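PDB 6B3P: Amy13K from Eubacterium rectale DSM 17629, which binds starch-type malto-oligosaccharides through two CBM26 modules of a surface-anchored alpha-amylase, probably holding starch close to the enzyme in the gut. Local coordinates for residues L3-K8 / Y45-T50; A16-K21 / G28-K33; H106-G111 / W190-K195; Y117-G122 / S164-N169. All coordinates share one frame; numbering follows the deposited sequence. Where two conformers were deposited one is given.

Contact 1: residues L3-K8 / Y45-T50. With FMT (formic acid), chain S; EDO (1,2-ethanediol), chain L.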
# COMPACT_ATOMS: atom_id res chain seq x y z
N LEU A 3 0.91 5.78 7.31
CA LEU A 3 -0.02 6.85 6.98
C LEU A 3 -0.46 6.70 5.53
O LEU A 3 0.35 6.41 4.65
CB LEU A 3 0.62 8.22 7.20
CG LEU A 3 -0.22 9.44 6.78
CD1 LEU A 3 -1.42 9.60 7.69
CD2 LEU A 3 0.64 10.69 6.79
N THR A 4 -1.75 6.91 5.29
CA THR A 4 -2.28 6.97 3.94
C THR A 4 -3.24 8.15 3.86
O THR A 4 -4.10 8.32 4.72
CB THR A 4 -3.02 5.67 3.55
OG1 THR A 4 -2.14 4.55 3.71
CG2 THR A 4 -3.50 5.74 2.10
N ILE A 5 -3.07 8.97 2.83
CA ILE A 5 -3.96 10.10 2.61
C ILE A 5 -4.51 10.05 1.20
O ILE A 5 -3.76 10.00 0.23
CB ILE A 5 -3.24 11.45 2.82
CG1 ILE A 5 -2.73 11.56 4.26
CG2 ILE A 5 -4.19 12.61 2.52
CD1 ILE A 5 -1.82 12.75 4.51
N ASN A 6 -5.84 10.05 1.10
CA ASN A 6 -6.53 10.14 -0.18
C ASN A 6 -7.19 11.50 -0.29
O ASN A 6 -7.85 11.96 0.64
CB ASN A 6 -7.56 9.03 -0.32
CG ASN A 6 -7.02 7.67 0.09
OD1 ASN A 6 -6.31 7.02 -0.67
ND2 ASN A 6 -7.36 7.24 1.30
N TYR A 7 -7.01 12.15 -1.44
CA TYR A 7 -7.51 13.50 -1.67
C TYR A 7 -8.26 13.57 -3.00
O TYR A 7 -7.70 13.27 -4.05
CB TYR A 7 -6.34 14.49 -1.64
CG TYR A 7 -6.66 15.90 -2.07
CD1 TYR A 7 -7.84 16.53 -1.66
CD2 TYR A 7 -5.78 16.62 -2.86
CE1 TYR A 7 -8.12 17.83 -2.05
CE2 TYR A 7 -6.05 17.91 -3.25
CZ TYR A 7 -7.22 18.52 -2.84
OH TYR A 7 -7.49 19.80 -3.24
N LYS A 8 -9.53 13.94 -2.92
CA LYS A 8 -10.33 14.19 -4.11
C LYS A 8 -9.99 15.60 -4.58
O LYS A 8 -10.54 16.57 -4.06
CB LYS A 8 -11.82 14.03 -3.82
CG LYS A 8 -12.72 13.99 -5.05
CD LYS A 8 -14.17 13.95 -4.63
CE LYS A 8 -15.08 13.47 -5.74
NZ LYS A 8 -16.42 13.14 -5.20
N TYR A 45 -6.47 11.16 -5.49
CA TYR A 45 -5.03 10.97 -5.48
C TYR A 45 -4.60 10.49 -4.11
O TYR A 45 -5.19 10.87 -3.09
CB TYR A 45 -4.31 12.27 -5.84
CG TYR A 45 -4.66 12.73 -7.23
CD1 TYR A 45 -5.83 13.42 -7.47
CD2 TYR A 45 -3.82 12.44 -8.30
CE1 TYR A 45 -6.17 13.83 -8.74
CE2 TYR A 45 -4.15 12.84 -9.58
CZ TYR A 45 -5.32 13.54 -9.80
OH TYR A 45 -5.65 13.94 -11.07
N THR A 46 -3.56 9.65 -4.08
CA THR A 46 -3.17 8.94 -2.88
C THR A 46 -1.67 9.02 -2.64
O THR A 46 -0.88 8.91 -3.57
CB THR A 46 -3.58 7.45 -2.96
OG1 THR A 46 -5.01 7.35 -3.09
CG2 THR A 46 -3.13 6.68 -1.71
N MET A 47 -1.29 9.21 -1.37
CA MET A 47 0.10 9.10 -0.96
C MET A 47 0.21 8.22 0.28
O MET A 47 -0.68 8.19 1.12
CB MET A 47 0.71 10.48 -0.67
CG MET A 47 0.08 11.23 0.50
SD MET A 47 0.83 10.85 2.10
CE MET A 47 2.39 11.71 1.97
N HIS A 48 1.32 7.48 0.36
CA HIS A 48 1.63 6.66 1.52
C HIS A 48 2.90 7.19 2.17
O HIS A 48 3.75 7.77 1.51
CB HIS A 48 1.80 5.20 1.13
CG HIS A 48 0.55 4.55 0.64
ND1 HIS A 48 -0.29 3.83 1.46
CD2 HIS A 48 -0.02 4.53 -0.59
CE1 HIS A 48 -1.32 3.39 0.75
NE2 HIS A 48 -1.17 3.80 -0.50
N LEU A 49 3.01 6.98 3.48
CA LEU A 49 4.16 7.46 4.22
C LEU A 49 4.34 6.69 5.52
O LEU A 49 3.36 6.25 6.13
CB LEU A 49 4.01 8.95 4.52
CG LEU A 49 5.29 9.71 4.90
CD1 LEU A 49 6.19 9.90 3.68
CD2 LEU A 49 4.95 11.05 5.54
N THR A 50 5.59 6.53 5.92
CA THR A 50 5.93 6.05 7.24
C THR A 50 6.31 7.25 8.08
O THR A 50 7.19 8.02 7.68
CB THR A 50 7.10 5.04 7.23
OG1 THR A 50 6.75 3.90 6.43
CG2 THR A 50 7.42 4.57 8.66
C FMT S . 2.90 6.88 -2.68
O1 FMT S . 3.00 7.62 -1.72
O2 FMT S . 2.42 5.76 -2.57
C1 EDO L . -8.63 15.73 -10.79
O1 EDO L . -8.25 14.98 -11.96
C2 EDO L . -9.49 16.92 -11.19
O2 EDO L . -8.71 17.86 -11.95
O HOH W 1 0.70 3.47 4.16
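Asn-6 and Thr-46 lie side by side and point the same way, and the hydroxyl of Thr-46 gives its proton to the amide oxygen of Asn-6, OG1 to OD1 2.8 Å, arriving in the carbonyl plane on a lone pair. Because Asn-6 CG stands anti to its carbonyl carbon (chi1 -46°), OD1 is swung across to the neighbouring strand. Both have second partners: Asn-6 ND2 reaches Glu-84, and the same Thr-46 OG1 also bonds Thr-38. On the same face Thr-4 runs alongside the imidazole of His-48, its methyl CG2 3.5 Å from CE1. The ring is tied at both nitrogens: NE2 bonds Ser-186 and ND1 shares a water with Leu-3 O. A formate oxygen merely lies near its edge. That formate also takes the backbone N-H of His-48 in an almost straight bond, N to O1 2.7 Å.

Strands 2-8 and 44-50 are antiparallel neighbours in the mixed sheet of the first CBM26 module, the axes of the two segments approaching to 4.7 Å. Leu-3, Ile-5 and Tyr-7 each exchange a pair of backbone bonds with Leu-49, Met-47 and Tyr-45; Ile-5 N to Met-47 O is 3.0 Å. The side chains of these residues share the other, largely apolar face. There Ile-5 and Met-47 run abreast, CD1 to SD 4.1 Å, the methionine chain bent at both chi2 and chi3, and Met-35 of the adjoining strand 33-37 and Ala-17 and Ile-19 of strand 16-20 pack on Met-47. At the far end the Tyr-45 ring presents its edge to Tyr-7 O, with CD1 3.9 Å away.

Contact 2: residues A16-K21 / G28-K33. With GLC (alpha-D-glucopyranose), chain C; GLC (alpha-D-glucopyranose), chain B; FMT (formic acid), chain S; EDO (1,2-ethanediol), chain I.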
# COMPACT_ATOMS: atom_id res chain seq x y z
N ALA A 16 0.16 17.48 -4.04
CA ALA A 16 1.09 16.90 -3.08
C ALA A 16 0.59 17.14 -1.66
O ALA A 16 -0.26 18.00 -1.42
CB ALA A 16 2.48 17.49 -3.27
N ALA A 17 1.13 16.35 -0.73
CA ALA A 17 0.82 16.49 0.69
C ALA A 17 2.06 16.92 1.45
O ALA A 17 3.08 16.22 1.44
CB ALA A 17 0.28 15.17 1.24
N TYR A 18 1.98 18.08 2.09
CA TYR A 18 3.06 18.58 2.94
C TYR A 18 2.68 18.34 4.40
O TYR A 18 1.62 18.77 4.86
CB TYR A 18 3.32 20.06 2.69
CG TYR A 18 4.40 20.65 3.56
CD1 TYR A 18 5.74 20.34 3.35
CD2 TYR A 18 4.09 21.54 4.58
CE1 TYR A 18 6.73 20.88 4.13
CE2 TYR A 18 5.08 22.08 5.37
CZ TYR A 18 6.40 21.75 5.15
OH TYR A 18 7.38 22.30 5.93
N ILE A 19 3.56 17.65 5.12
CA ILE A 19 3.30 17.25 6.49
C ILE A 19 4.41 17.80 7.38
O ILE A 19 5.58 17.73 7.02
CB ILE A 19 3.23 15.71 6.63
CG1 ILE A 19 2.06 15.17 5.78
CG2 ILE A 19 3.07 15.29 8.09
CD1 ILE A 19 2.08 13.68 5.58
N TYR A 20 4.04 18.37 8.53
CA TYR A 20 5.04 18.99 9.39
C TYR A 20 4.70 19.00 10.87
O TYR A 20 3.53 19.04 11.26
CB TYR A 20 5.30 20.43 8.93
CG TYR A 20 4.15 21.39 9.18
CD1 TYR A 20 4.04 22.09 10.38
CD2 TYR A 20 3.19 21.62 8.20
CE1 TYR A 20 3.01 22.97 10.60
CE2 TYR A 20 2.15 22.51 8.42
CZ TYR A 20 2.07 23.18 9.62
OH TYR A 20 1.04 24.07 9.86
N LYS A 21 5.75 18.96 11.69
CA LYS A 21 5.64 19.11 13.14
C LYS A 21 6.97 19.61 13.70
O LYS A 21 7.99 18.93 13.60
CB LYS A 21 5.25 17.79 13.80
CG LYS A 21 5.12 17.87 15.32
CD LYS A 21 3.99 18.80 15.76
CE LYS A 21 3.75 18.69 17.26
NZ LYS A 21 2.74 19.67 17.76
N GLY A 28 8.88 15.46 3.17
CA GLY A 28 9.88 16.20 2.43
C GLY A 28 9.66 17.70 2.50
O GLY A 28 8.62 18.16 2.97
N GLU A 29 10.65 18.46 2.04
CA GLU A 29 10.53 19.91 1.96
C GLU A 29 9.34 20.28 1.09
O GLU A 29 8.87 19.48 0.28
CB GLU A 29 11.80 20.54 1.38
CG GLU A 29 13.01 20.47 2.31
CD GLU A 29 14.21 21.22 1.76
OE1 GLU A 29 14.09 21.84 0.68
OE2 GLU A 29 15.28 21.18 2.40
N TRP A 30 8.84 21.51 1.26
CA TRP A 30 7.73 22.02 0.47
C TRP A 30 7.99 21.76 -1.02
O TRP A 30 9.11 21.97 -1.49
CB TRP A 30 7.54 23.52 0.72
CG TRP A 30 6.36 24.09 0.00
CD1 TRP A 30 6.38 24.76 -1.18
CD2 TRP A 30 4.99 24.02 0.41
NE1 TRP A 30 5.10 25.12 -1.54
CE2 TRP A 30 4.23 24.67 -0.57
CE3 TRP A 30 4.34 23.46 1.52
CZ2 TRP A 30 2.84 24.79 -0.49
CZ3 TRP A 30 2.96 23.58 1.60
CH2 TRP A 30 2.23 24.24 0.61
N PRO A 31 6.97 21.29 -1.77
CA PRO A 31 5.55 21.08 -1.45
C PRO A 31 5.20 19.73 -0.82
O PRO A 31 4.01 19.41 -0.71
CB PRO A 31 4.89 21.21 -2.82
CG PRO A 31 5.90 20.67 -3.76
CD PRO A 31 7.24 21.06 -3.20
N GLY A 32 6.20 18.95 -0.42
CA GLY A 32 5.94 17.66 0.19
C GLY A 32 5.97 16.53 -0.81
O GLY A 32 6.70 16.58 -1.80
N LYS A 33 5.15 15.50 -0.56
CA LYS A 33 5.15 14.30 -1.40
C LYS A 33 4.01 14.30 -2.41
O LYS A 33 2.84 14.45 -2.05
CB LYS A 33 5.06 13.05 -0.52
CG LYS A 33 5.24 11.77 -1.30
CD LYS A 33 5.39 10.57 -0.39
CE LYS A 33 5.68 9.31 -1.18
NZ LYS A 33 5.74 8.10 -0.31
C1 GLC C . 5.71 27.31 1.66
C2 GLC C . 4.22 27.19 1.94
C3 GLC C . 3.99 27.39 3.44
C4 GLC C . 4.86 26.45 4.26
C5 GLC C . 6.31 26.57 3.83
C6 GLC C . 7.15 25.57 4.61
O2 GLC C . 3.49 28.10 1.16
O3 GLC C . 2.66 27.17 3.76
O4 GLC C . 4.71 26.74 5.63
O5 GLC C . 6.39 26.36 2.46
O6 GLC C . 8.47 25.48 4.18
C1 GLC B . 3.95 25.80 6.37
C2 GLC B . 2.95 26.51 7.24
C3 GLC B . 3.60 27.18 8.43
C4 GLC B . 4.51 26.20 9.15
C5 GLC B . 5.45 25.50 8.17
C6 GLC B . 6.36 24.46 8.80
O2 GLC B . 2.28 27.42 6.43
O3 GLC B . 2.64 27.70 9.29
O4 GLC B . 5.22 26.91 10.14
O5 GLC B . 4.68 24.91 7.17
O6 GLC B . 7.25 23.86 7.90
C FMT S . 2.90 6.88 -2.68
O1 FMT S . 3.00 7.62 -1.72
O2 FMT S . 2.42 5.76 -2.57
C1 EDO I . -0.31 19.24 15.19
O1 EDO I . 0.54 19.11 16.34
C2 EDO I . -1.22 20.45 15.34
O2 EDO I . -0.48 21.59 15.78
O HOH W 2 6.58 17.09 4.76
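Tyr-18 and Trp-30 meet as a T-shaped pair: the indole turns its edge to one face of the phenol, centroids 5.2 Å apart and planes at 69°, with Trp-30 CE3 3.5 Å from Tyr-18 CG. Each ring also meets sugar. One glucose lies over the indole face, its C2 3.4 Å above the ring plane and over its centre, while Tyr-18 OH bonds O6 of the next glucose at 2.5 Å. Tyr-20 lays a ring face against that second glucose, and its own hydroxyl is tied to Asp-72. Aromatic platforms under successive glucoses, joined by polar side chains such as Gln-69, make up the glycan pocket of this CBM26 module.

Behind the rings the backbone sets their places. The indole is carried by the loop before strand 33-37, where a cis peptide precedes Pro-31 and Gly-32 N bonds back to Glu-29 O. Glycine suits position 32: at these backbone angles a CB would collide with Ala-17 O and Tyr-18 CA. Next to it Ala-17 and Lys-33 exchange two antiparallel backbone bonds, Ala-17 N to Lys-33 O 2.9 Å. Farther back, a water donates to both Ile-19 O and Gly-28 O, and Lys-33 NZ bonds His-48 O.

Contact 3: residues H106-G111 / W190-K195. With FMT (formic acid), chain O.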
# COMPACT_ATOMS: atom_id res chain seq x y z
N HIS A 106 4.20 -7.95 -4.19
CA HIS A 106 5.19 -8.26 -5.21
C HIS A 106 6.19 -9.28 -4.69
O HIS A 106 6.72 -9.13 -3.59
CB HIS A 106 5.94 -6.99 -5.65
CG HIS A 106 5.03 -5.87 -6.06
ND1 HIS A 106 4.24 -5.92 -7.18
CD2 HIS A 106 4.81 -4.66 -5.50
CE1 HIS A 106 3.56 -4.80 -7.30
NE2 HIS A 106 3.89 -4.01 -6.29
N TYR A 107 6.44 -10.32 -5.48
CA TYR A 107 7.44 -11.33 -5.12
C TYR A 107 8.55 -11.42 -6.16
O TYR A 107 8.29 -11.54 -7.36
CB TYR A 107 6.80 -12.70 -4.95
CG TYR A 107 7.80 -13.76 -4.55
CD1 TYR A 107 8.46 -13.69 -3.33
CD2 TYR A 107 8.10 -14.81 -5.40
CE1 TYR A 107 9.39 -14.65 -2.96
CE2 TYR A 107 9.03 -15.78 -5.04
CZ TYR A 107 9.67 -15.69 -3.82
OH TYR A 107 10.58 -16.64 -3.46
N LEU A 108 9.79 -11.40 -5.68
CA LEU A 108 10.96 -11.52 -6.54
C LEU A 108 11.37 -12.98 -6.68
O LEU A 108 12.00 -13.55 -5.78
CB LEU A 108 12.12 -10.71 -5.97
CG LEU A 108 13.45 -10.82 -6.71
CD1 LEU A 108 13.33 -10.32 -8.13
CD2 LEU A 108 14.51 -10.05 -5.96
N ALA A 109 11.02 -13.59 -7.81
CA ALA A 109 11.38 -14.97 -8.07
C ALA A 109 12.81 -15.06 -8.60
O ALA A 109 13.16 -14.43 -9.60
CB ALA A 109 10.42 -15.60 -9.06
N SER A 110 13.64 -15.85 -7.91
CA SER A 110 15.02 -16.07 -8.31
C SER A 110 15.36 -17.55 -8.32
O SER A 110 15.37 -18.20 -7.27
CB SER A 110 15.98 -15.33 -7.37
OG SER A 110 17.30 -15.82 -7.50
N GLY A 111 15.65 -18.07 -9.50
CA GLY A 111 16.08 -19.45 -9.66
C GLY A 111 15.11 -20.47 -9.09
O GLY A 111 15.51 -21.39 -8.38
N TRP A 190 6.49 -5.83 -0.69
CA TRP A 190 7.49 -6.48 -1.54
C TRP A 190 8.12 -7.64 -0.77
O TRP A 190 8.52 -7.48 0.38
CB TRP A 190 8.56 -5.48 -1.98
CG TRP A 190 8.05 -4.41 -2.89
CD1 TRP A 190 8.12 -4.40 -4.25
CD2 TRP A 190 7.41 -3.19 -2.51
NE1 TRP A 190 7.56 -3.25 -4.75
CE2 TRP A 190 7.11 -2.49 -3.70
CE3 TRP A 190 7.05 -2.63 -1.28
CZ2 TRP A 190 6.48 -1.25 -3.69
CZ3 TRP A 190 6.42 -1.39 -1.28
CH2 TRP A 190 6.14 -0.72 -2.48
N VAL A 191 8.23 -8.79 -1.42
CA VAL A 191 8.77 -9.99 -0.77
C VAL A 191 9.92 -10.59 -1.56
O VAL A 191 9.86 -10.68 -2.79
CB VAL A 191 7.68 -11.06 -0.56
CG1 VAL A 191 8.22 -12.24 0.24
CG2 VAL A 191 6.46 -10.45 0.13
N THR A 192 10.97 -10.99 -0.85
CA THR A 192 12.11 -11.68 -1.45
C THR A 192 12.51 -12.89 -0.62
O THR A 192 12.24 -12.95 0.58
CB THR A 192 13.33 -10.75 -1.57
OG1 THR A 192 13.74 -10.31 -0.27
CG2 THR A 192 13.01 -9.54 -2.43
N GLY A 193 13.15 -13.86 -1.27
CA GLY A 193 13.72 -15.00 -0.58
C GLY A 193 12.83 -16.23 -0.61
O GLY A 193 11.80 -16.25 -1.28
N THR A 194 13.25 -17.25 0.12
CA THR A 194 12.50 -18.49 0.24
C THR A 194 12.52 -18.92 1.71
O THR A 194 12.91 -18.13 2.57
CB THR A 194 13.09 -19.60 -0.65
OG1 THR A 194 14.49 -19.74 -0.39
CG2 THR A 194 12.88 -19.26 -2.12
N LYS A 195 12.10 -20.14 1.99
CA LYS A 195 12.02 -20.64 3.36
C LYS A 195 13.33 -20.43 4.11
O LYS A 195 14.40 -20.79 3.63
CB LYS A 195 11.66 -22.13 3.37
CG LYS A 195 11.18 -22.64 4.72
CD LYS A 195 9.69 -22.45 4.90
CE LYS A 195 9.24 -22.90 6.28
NZ LYS A 195 7.75 -22.90 6.41
C FMT O . 12.33 -23.35 -0.28
O1 FMT O . 11.51 -24.16 0.15
O2 FMT O . 13.17 -22.83 0.45
O HOH W 3 13.92 -13.46 -3.95
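His-106 and Tyr-107 pair in parallel with Trp-190 and Val-191, and two backbone bonds hold them in step: Val-191 N to His-106 O at 2.7 Å and Leu-108 N to Val-191 O at 3.0 Å. Their strands, 101-108 and 188-192, are the central pair of a four-stranded mixed sheet, flanked by 150-157 and 199-201. A third bond comes from a side chain. With CG anti to the backbone N (chi1 -179°), the Tyr-107 ring reaches past the strand end, and its hydroxyl donates to Gly-193 O, OH to O 2.5 Å, the oxygen lying at the ring edge. A water links Leu-108 O and Gly-193 N.

Among the rings, His-106 sets CD2 over one face of the Trp-190 indole, 3.1 Å above its plane, in an oblique meeting with planes at 36°. Asp-152 and Glu-188 hold the two imidazole nitrogens.

Apolar contacts are lighter: Tyr-107 CD1 rests 3.9 Å from Val-191 CG1, and Leu-108 CB touches Thr-192 CG2. A phenylalanine in place of Tyr-107 would probably leave Gly-193 O without this donor and the loop after strand 188-192 less firmly fixed. Two acidic partners on one imidazole would be expected to favour its protonated form.

Contact 4: residues Y117-G122 / S164-N169. With GLC (alpha-D-glucopyranose), chain D; GLC (alpha-D-glucopyranose), chain E.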
# COMPACT_ATOMS: atom_id res chain seq x y z
N TYR A 117 3.28 -19.43 -8.09
CA TYR A 117 1.96 -19.51 -7.48
C TYR A 117 1.91 -18.69 -6.20
O TYR A 117 2.94 -18.46 -5.55
CB TYR A 117 1.60 -20.96 -7.17
CG TYR A 117 1.50 -21.86 -8.38
CD1 TYR A 117 2.64 -22.44 -8.93
CD2 TYR A 117 0.27 -22.14 -8.95
CE1 TYR A 117 2.55 -23.27 -10.03
CE2 TYR A 117 0.17 -22.97 -10.05
CZ TYR A 117 1.31 -23.53 -10.59
OH TYR A 117 1.22 -24.36 -11.69
N ASN A 118 0.72 -18.24 -5.83
CA ASN A 118 0.48 -17.67 -4.51
C ASN A 118 -0.63 -18.41 -3.80
O ASN A 118 -1.75 -18.51 -4.31
CB ASN A 118 0.15 -16.18 -4.60
CG ASN A 118 -0.01 -15.54 -3.24
OD1 ASN A 118 -1.11 -15.47 -2.69
ND2 ASN A 118 1.10 -15.08 -2.67
N TYR A 119 -0.32 -18.93 -2.62
CA TYR A 119 -1.29 -19.62 -1.78
C TYR A 119 -1.70 -18.69 -0.64
O TYR A 119 -0.84 -18.11 0.01
CB TYR A 119 -0.71 -20.92 -1.25
CG TYR A 119 -1.59 -21.63 -0.26
CD1 TYR A 119 -2.66 -22.41 -0.68
CD2 TYR A 119 -1.35 -21.53 1.10
CE1 TYR A 119 -3.47 -23.05 0.22
CE2 TYR A 119 -2.16 -22.18 2.01
CZ TYR A 119 -3.22 -22.94 1.57
OH TYR A 119 -4.03 -23.59 2.47
N MET A 120 -3.01 -18.56 -0.41
CA MET A 120 -3.53 -17.57 0.53
C MET A 120 -4.58 -18.15 1.47
O MET A 120 -5.41 -18.97 1.06
CB MET A 120 -4.14 -16.39 -0.25
CG MET A 120 -4.54 -15.20 0.61
SD MET A 120 -6.16 -15.38 1.39
CE MET A 120 -7.25 -15.29 -0.02
N TRP A 121 -4.55 -17.72 2.73
CA TRP A 121 -5.56 -18.10 3.70
C TRP A 121 -5.75 -17.01 4.76
O TRP A 121 -4.86 -16.19 4.99
CB TRP A 121 -5.19 -19.42 4.38
CG TRP A 121 -4.05 -19.34 5.37
CD1 TRP A 121 -4.16 -19.33 6.73
CD2 TRP A 121 -2.65 -19.28 5.07
NE1 TRP A 121 -2.91 -19.26 7.30
CE2 TRP A 121 -1.97 -19.23 6.31
CE3 TRP A 121 -1.91 -19.26 3.89
CZ2 TRP A 121 -0.58 -19.16 6.39
CZ3 TRP A 121 -0.53 -19.19 3.97
CH2 TRP A 121 0.12 -19.14 5.21
N GLY A 122 -6.93 -17.01 5.38
CA GLY A 122 -7.21 -16.11 6.49
C GLY A 122 -7.98 -14.86 6.11
O GLY A 122 -8.31 -14.05 6.99
N SER A 164 -2.71 -14.21 5.41
CA SER A 164 -1.38 -14.75 5.19
C SER A 164 -1.29 -15.35 3.80
O SER A 164 -2.30 -15.75 3.22
CB SER A 164 -1.05 -15.81 6.24
OG SER A 164 -1.25 -15.31 7.55
N CYS A 165 -0.07 -15.41 3.26
CA CYS A 165 0.13 -16.04 1.96
C CYS A 165 1.54 -16.60 1.80
O CYS A 165 2.43 -16.30 2.60
CB CYS A 165 -0.18 -15.06 0.83
SG CYS A 165 1.00 -13.70 0.69
N ILE A 166 1.72 -17.42 0.77
CA ILE A 166 2.99 -18.05 0.47
C ILE A 166 3.22 -18.04 -1.03
O ILE A 166 2.33 -18.40 -1.80
CB ILE A 166 3.05 -19.51 0.98
CG1 ILE A 166 2.96 -19.55 2.51
CG2 ILE A 166 4.33 -20.21 0.52
CD1 ILE A 166 2.64 -20.93 3.05
N PHE A 167 4.41 -17.62 -1.46
CA PHE A 167 4.79 -17.72 -2.86
C PHE A 167 5.56 -19.03 -3.07
O PHE A 167 6.35 -19.42 -2.21
CB PHE A 167 5.64 -16.52 -3.29
CG PHE A 167 4.87 -15.23 -3.33
CD1 PHE A 167 4.12 -14.89 -4.45
CD2 PHE A 167 4.89 -14.35 -2.26
CE1 PHE A 167 3.42 -13.70 -4.50
CE2 PHE A 167 4.18 -13.16 -2.30
CZ PHE A 167 3.45 -12.84 -3.42
N ASN A 168 5.33 -19.69 -4.19
CA ASN A 168 5.96 -20.98 -4.46
C ASN A 168 5.96 -21.33 -5.95
O ASN A 168 5.34 -20.63 -6.75
CB ASN A 168 5.26 -22.10 -3.67
CG ASN A 168 3.85 -22.37 -4.17
OD1 ASN A 168 3.66 -23.08 -5.15
ND2 ASN A 168 2.87 -21.81 -3.49
N ASN A 169 6.64 -22.42 -6.30
CA ASN A 169 6.70 -22.89 -7.69
C ASN A 169 6.05 -24.25 -7.88
O ASN A 169 6.15 -24.85 -8.95
CB ASN A 169 8.15 -22.94 -8.17
CG ASN A 169 9.02 -23.90 -7.36
OD1 ASN A 169 8.54 -24.59 -6.47
ND2 ASN A 169 10.31 -23.94 -7.69
C1 GLC D . 0.44 -23.31 4.89
C2 GLC D . 1.25 -22.81 6.06
C3 GLC D . 0.66 -23.30 7.36
C4 GLC D . -0.80 -22.95 7.43
C5 GLC D . -1.51 -23.50 6.22
C6 GLC D . -2.99 -23.16 6.24
O2 GLC D . 2.59 -23.22 5.91
O3 GLC D . 1.32 -22.69 8.43
O4 GLC D . -1.35 -23.42 8.65
O5 GLC D . -0.91 -22.96 5.07
O6 GLC D . -3.70 -23.72 5.17
C1 GLC E . 1.60 -27.19 1.59
C2 GLC E . 2.63 -26.15 2.01
C3 GLC E . 2.35 -25.60 3.37
C4 GLC E . 0.94 -25.12 3.44
C5 GLC E . -0.02 -26.22 3.03
C6 GLC E . -1.45 -25.76 3.03
O1 GLC E . 1.76 -28.43 2.27
O2 GLC E . 3.91 -26.70 2.03
O3 GLC E . 3.20 -24.52 3.66
O4 GLC E . 0.68 -24.70 4.75
O5 GLC E . 0.31 -26.64 1.75
O6 GLC E . -2.34 -26.81 2.84
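This is an antiparallel strand pairing in the second CBM26 module: strands 116-121 and 163-168 are the central two of a four-stranded sheet, and one face of the pair fronts the bound glucan. Six backbone hydrogen bonds join them, in three reciprocal pairs; Tyr-119 and Ile-166 exchange two of 2.8 Å, N to O each way.

On the sugar face, Ser-164 CB sits under the six-membered ring of Trp-121 in a CH-pi contact, 3.6 Å from its centroid, while a glucose covers the opposite face. Trp-121 CG lies between the backbone N and the carbonyl carbon (chi1 73°), which folds the indole back over the neighbouring strand. Ile-166 brings CG1 to the indole edge, and its CD1 lies 3.7 Å from Trp-121 CZ3 and carries on to both glucoses. Replacing Trp-121 by alanine is likely to cost the glucose its flat platform and take away the ring that Ser-164 CB and Ile-166 pack against.

The other face is packed. Asn-118 ND2 stands over the centre of the Phe-167 ring, 3.2 Å above its plane, with amide and ring planes 63° apart, and makes a weak bond to Cys-165 SG. Tyr-155 OH hydrogen-bonds Asn-118 OD1, which together with the ND2 contacts would hold the amide's rotation, and Tyr-107 stacks on Phe-167.

Tyr-119 OH bonds glucose O6 at 2.7 Å, and Trp-136 turns edge-to-face with that tyrosine. Tyr-119 and Trp-121 on the sheet, with Trp-136 from a loop and Gln-174 and Asn-177 hydrogen-bonding the sugar, form the aromatic glucan site characteristic of starch-binding modules.

In the fold
The chain carries two CBM26 modules, contacts 1 and 2 in the first and contact 4 in the second, where contact 3 abuts it. Contacts 1 and 2 share one sheet, centres 12 Å apart; Lys-33 NZ reaches His-48 O at 2.7 Å, and Leu-3 CD2 packs on Ile-19 CD1 at 3.5 Å. Contacts 3 and 4 are also 12 Å apart between centres but belong to separate sheets, joined where Tyr-107 meets Phe-167. Contacts 2 and 4 hold the two glucan sites, with centres about 37 Å apart and on opposite sides of the chain's centre, whereas contacts 1 and 3 lie nearer the middle of the chain or behind a site. Two separate sites could engage starch at two points.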